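Local structure of dephospho-CoA kinase (Legionella pneumophila subsp. pneumophila, 4TTR) at residues Gly20-Ile25 with Val141-Ala146; Lys48-Leu53 with Pro104-Lys109. The protein probably catalyses the last step of coenzyme A biosynthesis, the ATP-dependent phosphorylation of the 3'-hydroxyl group of dephospho-CoA. One frame throughout, in Å; residues are numbered along the deposited sequence.

Interaction 1 of 2, residues Gly20-Ile25 with Val141-Ala146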
loop_
_atom_site.group_PDB
_atom_site.type_symbol
_atom_site.label_atom_id
_atom_site.label_comp_id
_atom_site.label_asym_id
_atom_site.label_seq_id
_atom_site.Cartn_x
_atom_site.Cartn_y
_atom_site.Cartn_z
ATOM N N GLY A 20 4.554 8.907 1.941
ATOM C CA GLY A 20 3.913 7.613 2.070
ATOM C C GLY A 20 2.575 7.603 1.363
ATOM O O GLY A 20 1.732 8.458 1.619
ATOM N N LEU A 21 2.389 6.641 0.463
ATOM C CA LEU A 21 1.122 6.470 -0.240
ATOM C C LEU A 21 0.316 5.322 0.365
ATOM O O LEU A 21 0.752 4.169 0.359
ATOM C CB LEU A 21 1.363 6.216 -1.730
ATOM C CG LEU A 21 0.127 5.843 -2.558
ATOM C CD1 LEU A 21 -0.897 6.960 -2.540
ATOM C CD2 LEU A 21 0.514 5.501 -3.983
ATOM N N THR A 22 -0.854 5.655 0.894
ATOM C CA THR A 22 -1.767 4.668 1.454
ATOM C C THR A 22 -3.134 4.821 0.810
ATOM O O THR A 22 -3.433 5.843 0.199
ATOM C CB THR A 22 -1.913 4.816 2.983
ATOM O OG1 THR A 22 -2.478 6.095 3.300
ATOM C CG2 THR A 22 -0.575 4.681 3.661
ATOM N N GLY A 23 -3.969 3.803 0.953
ATOM C CA GLY A 23 -5.317 3.879 0.431
ATOM C C GLY A 23 -6.207 2.826 1.041
ATOM O O GLY A 23 -5.740 1.737 1.379
ATOM N N ASN A 24 -7.490 3.144 1.190
ATOM C CA ASN A 24 -8.431 2.150 1.663
ATOM C C ASN A 24 -8.761 1.208 0.514
ATOM O O ASN A 24 -8.093 1.202 -0.519
ATOM C CB ASN A 24 -9.697 2.797 2.264
ATOM C CG ASN A 24 -10.539 3.562 1.246
ATOM O OD1 ASN A 24 -10.284 3.539 0.048
ATOM N ND2 ASN A 24 -11.569 4.240 1.738
ATOM N N ILE A 25 -9.806 0.421 0.688
ATOM C CA ILE A 25 -10.055 -0.702 -0.192
ATOM C C ILE A 25 -10.673 -0.205 -1.495
ATOM O O ILE A 25 -11.618 0.587 -1.482
ATOM C CB ILE A 25 -10.950 -1.739 0.519
ATOM C CG1 ILE A 25 -10.195 -2.326 1.716
ATOM C CG2 ILE A 25 -11.347 -2.867 -0.415
ATOM C CD1 ILE A 25 -10.100 -1.413 2.961
ATOM N N VAL A 141 2.170 11.856 4.550
ATOM C CA VAL A 141 1.362 10.684 4.252
ATOM C C VAL A 141 0.188 11.109 3.375
ATOM O O VAL A 141 -0.501 12.090 3.665
ATOM C CB VAL A 141 0.853 9.995 5.536
ATOM C CG1 VAL A 141 -0.084 8.836 5.198
ATOM C CG2 VAL A 141 2.028 9.495 6.369
ATOM N N LEU A 142 -0.003 10.371 2.288
ATOM C CA LEU A 142 -1.125 10.564 1.382
ATOM C C LEU A 142 -2.050 9.359 1.490
ATOM O O LEU A 142 -1.623 8.219 1.309
ATOM C CB LEU A 142 -0.636 10.748 -0.059
ATOM C CG LEU A 142 -1.680 10.740 -1.179
ATOM C CD1 LEU A 142 -2.687 11.868 -1.003
ATOM C CD2 LEU A 142 -0.987 10.850 -2.522
ATOM N N LEU A 143 -3.309 9.624 1.805
ATOM C CA LEU A 143 -4.319 8.581 1.913
ATOM C C LEU A 143 -5.348 8.733 0.800
ATOM O O LEU A 143 -6.020 9.757 0.704
ATOM C CB LEU A 143 -4.989 8.636 3.284
ATOM C CG LEU A 143 -6.272 7.826 3.475
ATOM C CD1 LEU A 143 -6.058 6.358 3.139
ATOM C CD2 LEU A 143 -6.759 7.991 4.904
ATOM N N VAL A 144 -5.451 7.716 -0.047
ATOM C CA VAL A 144 -6.427 7.713 -1.132
ATOM C C VAL A 144 -7.673 6.962 -0.696
ATOM O O VAL A 144 -7.584 5.829 -0.233
ATOM C CB VAL A 144 -5.860 7.065 -2.404
ATOM C CG1 VAL A 144 -6.858 7.174 -3.554
ATOM C CG2 VAL A 144 -4.537 7.712 -2.780
ATOM N N ILE A 145 -8.833 7.597 -0.838
ATOM C CA ILE A 145 -10.089 6.950 -0.489
ATOM C C ILE A 145 -11.103 7.085 -1.614
ATOM O O ILE A 145 -11.049 8.022 -2.408
ATOM C CB ILE A 145 -10.691 7.528 0.814
ATOM C CG1 ILE A 145 -11.014 9.018 0.670
ATOM C CG2 ILE A 145 -9.735 7.320 1.973
ATOM C CD1 ILE A 145 -12.175 9.449 1.518
ATOM N N ALA A 146 -12.023 6.132 -1.670
ATOM C CA ALA A 146 -13.106 6.163 -2.639
ATOM C C ALA A 146 -14.421 5.995 -1.897
ATOM O O ALA A 146 -14.490 5.243 -0.922
ATOM C CB ALA A 146 -12.928 5.073 -3.674
#
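The flat amide of N24 presents one face to I145: I145 CG2 lies over it, 3.6 Å from ND2, with I145 CB 3.5 Å from the same nitrogen. At the oxygen end, N24 OD1 lies 3.5 Å from I145 CA, and the side chain also touches Q151 and L176. With CG between the backbone N and the carbonyl carbon (chi1 65°), the amide reaches across to I145. Behind it the two strands run parallel. L142 N donates to G20 O and T22 N to L142 O, both at 2.7 Å and almost along the carbonyl axis. V144 N reaches T22 O at 2.8 Å, tilted 27° from the carbonyl plane, and N24 N closes the series on V144 O. G23 CA lies 3.1 Å from V144 O, a bent C-H...O contact at the pair where the CA atoms come nearest. On one face of the sheet L21 and L142 lie side by side, and L21 CD1 also meets V144 CG2 at 3.7 Å; helix 29-38 covers them with V32, A33 and F36. On the other face T22 OG1 lies 3.6 Å from L143 CD1. These are the central strand 18-23 and its neighbour 140-145 in a P-loop kinase sheet, strand order 2-3-1-4-5, and G23 opens the Walker A loop whose residues A26 to T31 are predicted to bind ATP. Four backbone bonds pair the peptide groups facing each other from G20 to N24, so the strand end that launches the phosphate-binding loop is anchored by directional bonds as well as apolar packing.

Interaction 2 of 2, residues Lys48-Leu53 with Pro104-Lys109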
loop_
_atom_site.group_PDB
_atom_site.type_symbol
_atom_site.label_atom_id
_atom_site.label_comp_id
_atom_site.label_asym_id
_atom_site.label_seq_id
_atom_site.Cartn_x
_atom_site.Cartn_y
_atom_site.Cartn_z
ATOM N N LYS A 48 5.411 -4.879 -3.785
ATOM C CA LYS A 48 6.193 -5.580 -4.795
ATOM C C LYS A 48 7.449 -6.174 -4.180
ATOM O O LYS A 48 7.882 -7.264 -4.553
ATOM C CB LYS A 48 6.576 -4.641 -5.936
ATOM C CG LYS A 48 5.417 -4.196 -6.806
ATOM C CD LYS A 48 5.901 -3.300 -7.937
ATOM C CE LYS A 48 4.747 -2.769 -8.774
ATOM N NZ LYS A 48 4.064 -3.847 -9.539
ATOM N N ILE A 49 8.036 -5.436 -3.243
ATOM C CA ILE A 49 9.234 -5.880 -2.549
ATOM C C ILE A 49 8.901 -7.079 -1.663
ATOM O O ILE A 49 9.674 -8.031 -1.579
ATOM C CB ILE A 49 9.841 -4.737 -1.703
ATOM C CG1 ILE A 49 10.315 -3.608 -2.621
ATOM C CG2 ILE A 49 11.013 -5.237 -0.861
ATOM C CD1 ILE A 49 10.645 -2.321 -1.903
ATOM N N ALA A 50 7.741 -7.031 -1.016
ATOM C CA ALA A 50 7.298 -8.123 -0.159
ATOM C C ALA A 50 7.138 -9.414 -0.956
ATOM O O ALA A 50 7.518 -10.484 -0.492
ATOM C CB ALA A 50 5.994 -7.757 0.527
ATOM N N LYS A 51 6.575 -9.312 -2.156
ATOM C CA LYS A 51 6.417 -10.479 -3.014
ATOM C C LYS A 51 7.770 -11.023 -3.441
ATOM O O LYS A 51 7.987 -12.233 -3.438
ATOM C CB LYS A 51 5.586 -10.142 -4.251
ATOM C CG LYS A 51 4.098 -10.019 -3.992
ATOM C CD LYS A 51 3.329 -10.026 -5.302
ATOM C CE LYS A 51 1.884 -9.600 -5.113
ATOM N NZ LYS A 51 1.166 -9.508 -6.418
ATOM N N GLU A 52 8.673 -10.121 -3.816
ATOM C CA GLU A 52 10.018 -10.513 -4.203
ATOM C C GLU A 52 10.665 -11.301 -3.074
ATOM O O GLU A 52 11.186 -12.394 -3.292
ATOM C CB GLU A 52 10.873 -9.288 -4.552
ATOM C CG GLU A 52 12.338 -9.618 -4.839
ATOM C CD GLU A 52 13.199 -8.381 -5.031
ATOM O OE1 GLU A 52 14.442 -8.520 -5.039
ATOM O OE2 GLU A 52 12.640 -7.271 -5.170
ATOM N N LEU A 53 10.609 -10.750 -1.867
ATOM C CA LEU A 53 11.296 -11.337 -0.720
ATOM C C LEU A 53 10.542 -12.510 -0.099
ATOM O O LEU A 53 10.946 -13.026 0.942
ATOM C CB LEU A 53 11.544 -10.264 0.339
ATOM C CG LEU A 53 12.584 -9.227 -0.076
ATOM C CD1 LEU A 53 12.570 -8.039 0.868
ATOM C CD2 LEU A 53 13.967 -9.862 -0.119
ATOM N N PRO A 104 12.166 -5.945 8.558
ATOM C CA PRO A 104 13.622 -5.769 8.458
ATOM C C PRO A 104 14.161 -5.885 7.036
ATOM O O PRO A 104 14.996 -5.074 6.638
ATOM C CB PRO A 104 14.171 -6.904 9.326
ATOM C CG PRO A 104 13.068 -7.245 10.253
ATOM C CD PRO A 104 11.819 -7.047 9.470
ATOM N N VAL A 105 13.698 -6.880 6.286
ATOM C CA VAL A 105 14.195 -7.090 4.931
ATOM C C VAL A 105 13.617 -6.055 3.968
ATOM O O VAL A 105 14.320 -5.568 3.084
ATOM C CB VAL A 105 13.885 -8.518 4.403
ATOM C CG1 VAL A 105 14.807 -9.540 5.057
ATOM C CG2 VAL A 105 12.421 -8.895 4.615
ATOM N N ILE A 106 12.348 -5.704 4.143
ATOM C CA ILE A 106 11.721 -4.713 3.275
ATOM C C ILE A 106 12.399 -3.356 3.431
ATOM O O ILE A 106 12.624 -2.655 2.444
ATOM C CB ILE A 106 10.213 -4.581 3.565
ATOM C CG1 ILE A 106 9.482 -5.835 3.076
ATOM C CG2 ILE A 106 9.629 -3.339 2.887
ATOM C CD1 ILE A 106 7.994 -5.868 3.392
ATOM N N ARG A 107 12.728 -2.993 4.668
ATOM C CA ARG A 107 13.336 -1.697 4.943
ATOM C C ARG A 107 14.697 -1.562 4.264
ATOM O O ARG A 107 15.044 -0.491 3.772
ATOM C CB ARG A 107 13.486 -1.476 6.450
ATOM C CG ARG A 107 13.815 -0.028 6.822
ATOM C CD ARG A 107 14.157 0.113 8.298
ATOM N NE ARG A 107 15.292 -0.730 8.674
ATOM C CZ ARG A 107 16.550 -0.312 8.803
ATOM N NH1 ARG A 107 16.880 0.960 8.599
ATOM N NH2 ARG A 107 17.492 -1.179 9.146
ATOM N N LYS A 108 15.466 -2.646 4.244
ATOM C CA LYS A 108 16.777 -2.636 3.607
ATOM C C LYS A 108 16.661 -2.390 2.107
ATOM O O LYS A 108 17.497 -1.704 1.517
ATOM C CB LYS A 108 17.512 -3.952 3.862
ATOM C CG LYS A 108 18.444 -3.912 5.060
ATOM C CD LYS A 108 19.169 -5.235 5.228
ATOM C CE LYS A 108 18.369 -6.203 6.082
ATOM N NZ LYS A 108 18.605 -7.623 5.694
ATOM N N LYS A 109 15.626 -2.957 1.494
ATOM C CA LYS A 109 15.390 -2.773 0.067
ATOM C C LYS A 109 14.933 -1.347 -0.228
ATOM O O LYS A 109 15.344 -0.755 -1.226
ATOM C CB LYS A 109 14.350 -3.775 -0.442
ATOM C CG LYS A 109 14.842 -4.677 -1.563
ATOM C CD LYS A 109 16.097 -5.441 -1.155
ATOM C CE LYS A 109 15.982 -6.919 -1.488
ATOM N NZ LYS A 109 17.219 -7.681 -1.151
#
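L53, the first residue beyond the end of helix 46-52, pushes its branched tip into the shallow hollow between V105, I106 and K109 of the other helix. Its CD1 fills the bottom, 3.8 Å from V105 CB and the same distance from V105 O, whereas CD2 turns to the rim and rests 3.8 Å from K109 CE. One turn back, I49 supplies the second bump. With CG2 anti to the backbone N and CG1 anti to the carbonyl carbon (chi1 -64°), the CG2 methyl is sent between I106 and K109, 3.7 Å from K109 CB and close to the backbone of I106. I106 answers in the reverse direction: its extended chain ends in CD1, which comes to 4.0 Å from A50 CB. The helices cross steeply, with segment axes 9.8 Å apart and directions 120° from each other, and they meet on a small apolar patch with no hydrogen bond across it. Both belong to the helical region inserted between strands 42-45 and 122-125 of the P-loop kinase fold, a part that in related dephospho-CoA kinases forms the CoA domain. A phosphate ion, probably from the crystallisation liquor, lies near A50. K109 closes the outer margin. Bent at chi2 (56°) and again at chi3, its chain lies obliquely across I49 and L53 and meets the extended side chain of E52 at about a right angle. K109 CE passes 4.2 Å from E52 OE1, while NZ stays 4.9 Å from that oxygen, without a salt bridge.

Interaction 2 is nested along the chain inside the loop that interaction 1 closes: strand 18-23 comes first, then helix 46-52 and helix 92-115, and finally strand 140-145. The centres lie about 20 Å apart and the nearest atoms about 10 Å, so the two contacts do not touch. Interaction 1 is buried in the middle of the five-stranded parallel sheet, beside the P-loop; interaction 2 lies nearer the surface, among the helices inserted between strands 42-45 and 122-125. Those two strands sit on the same side of strand 18-23, which ties the inserted helices to the nucleotide-binding core, consistent with a kinase that brings two substrates together.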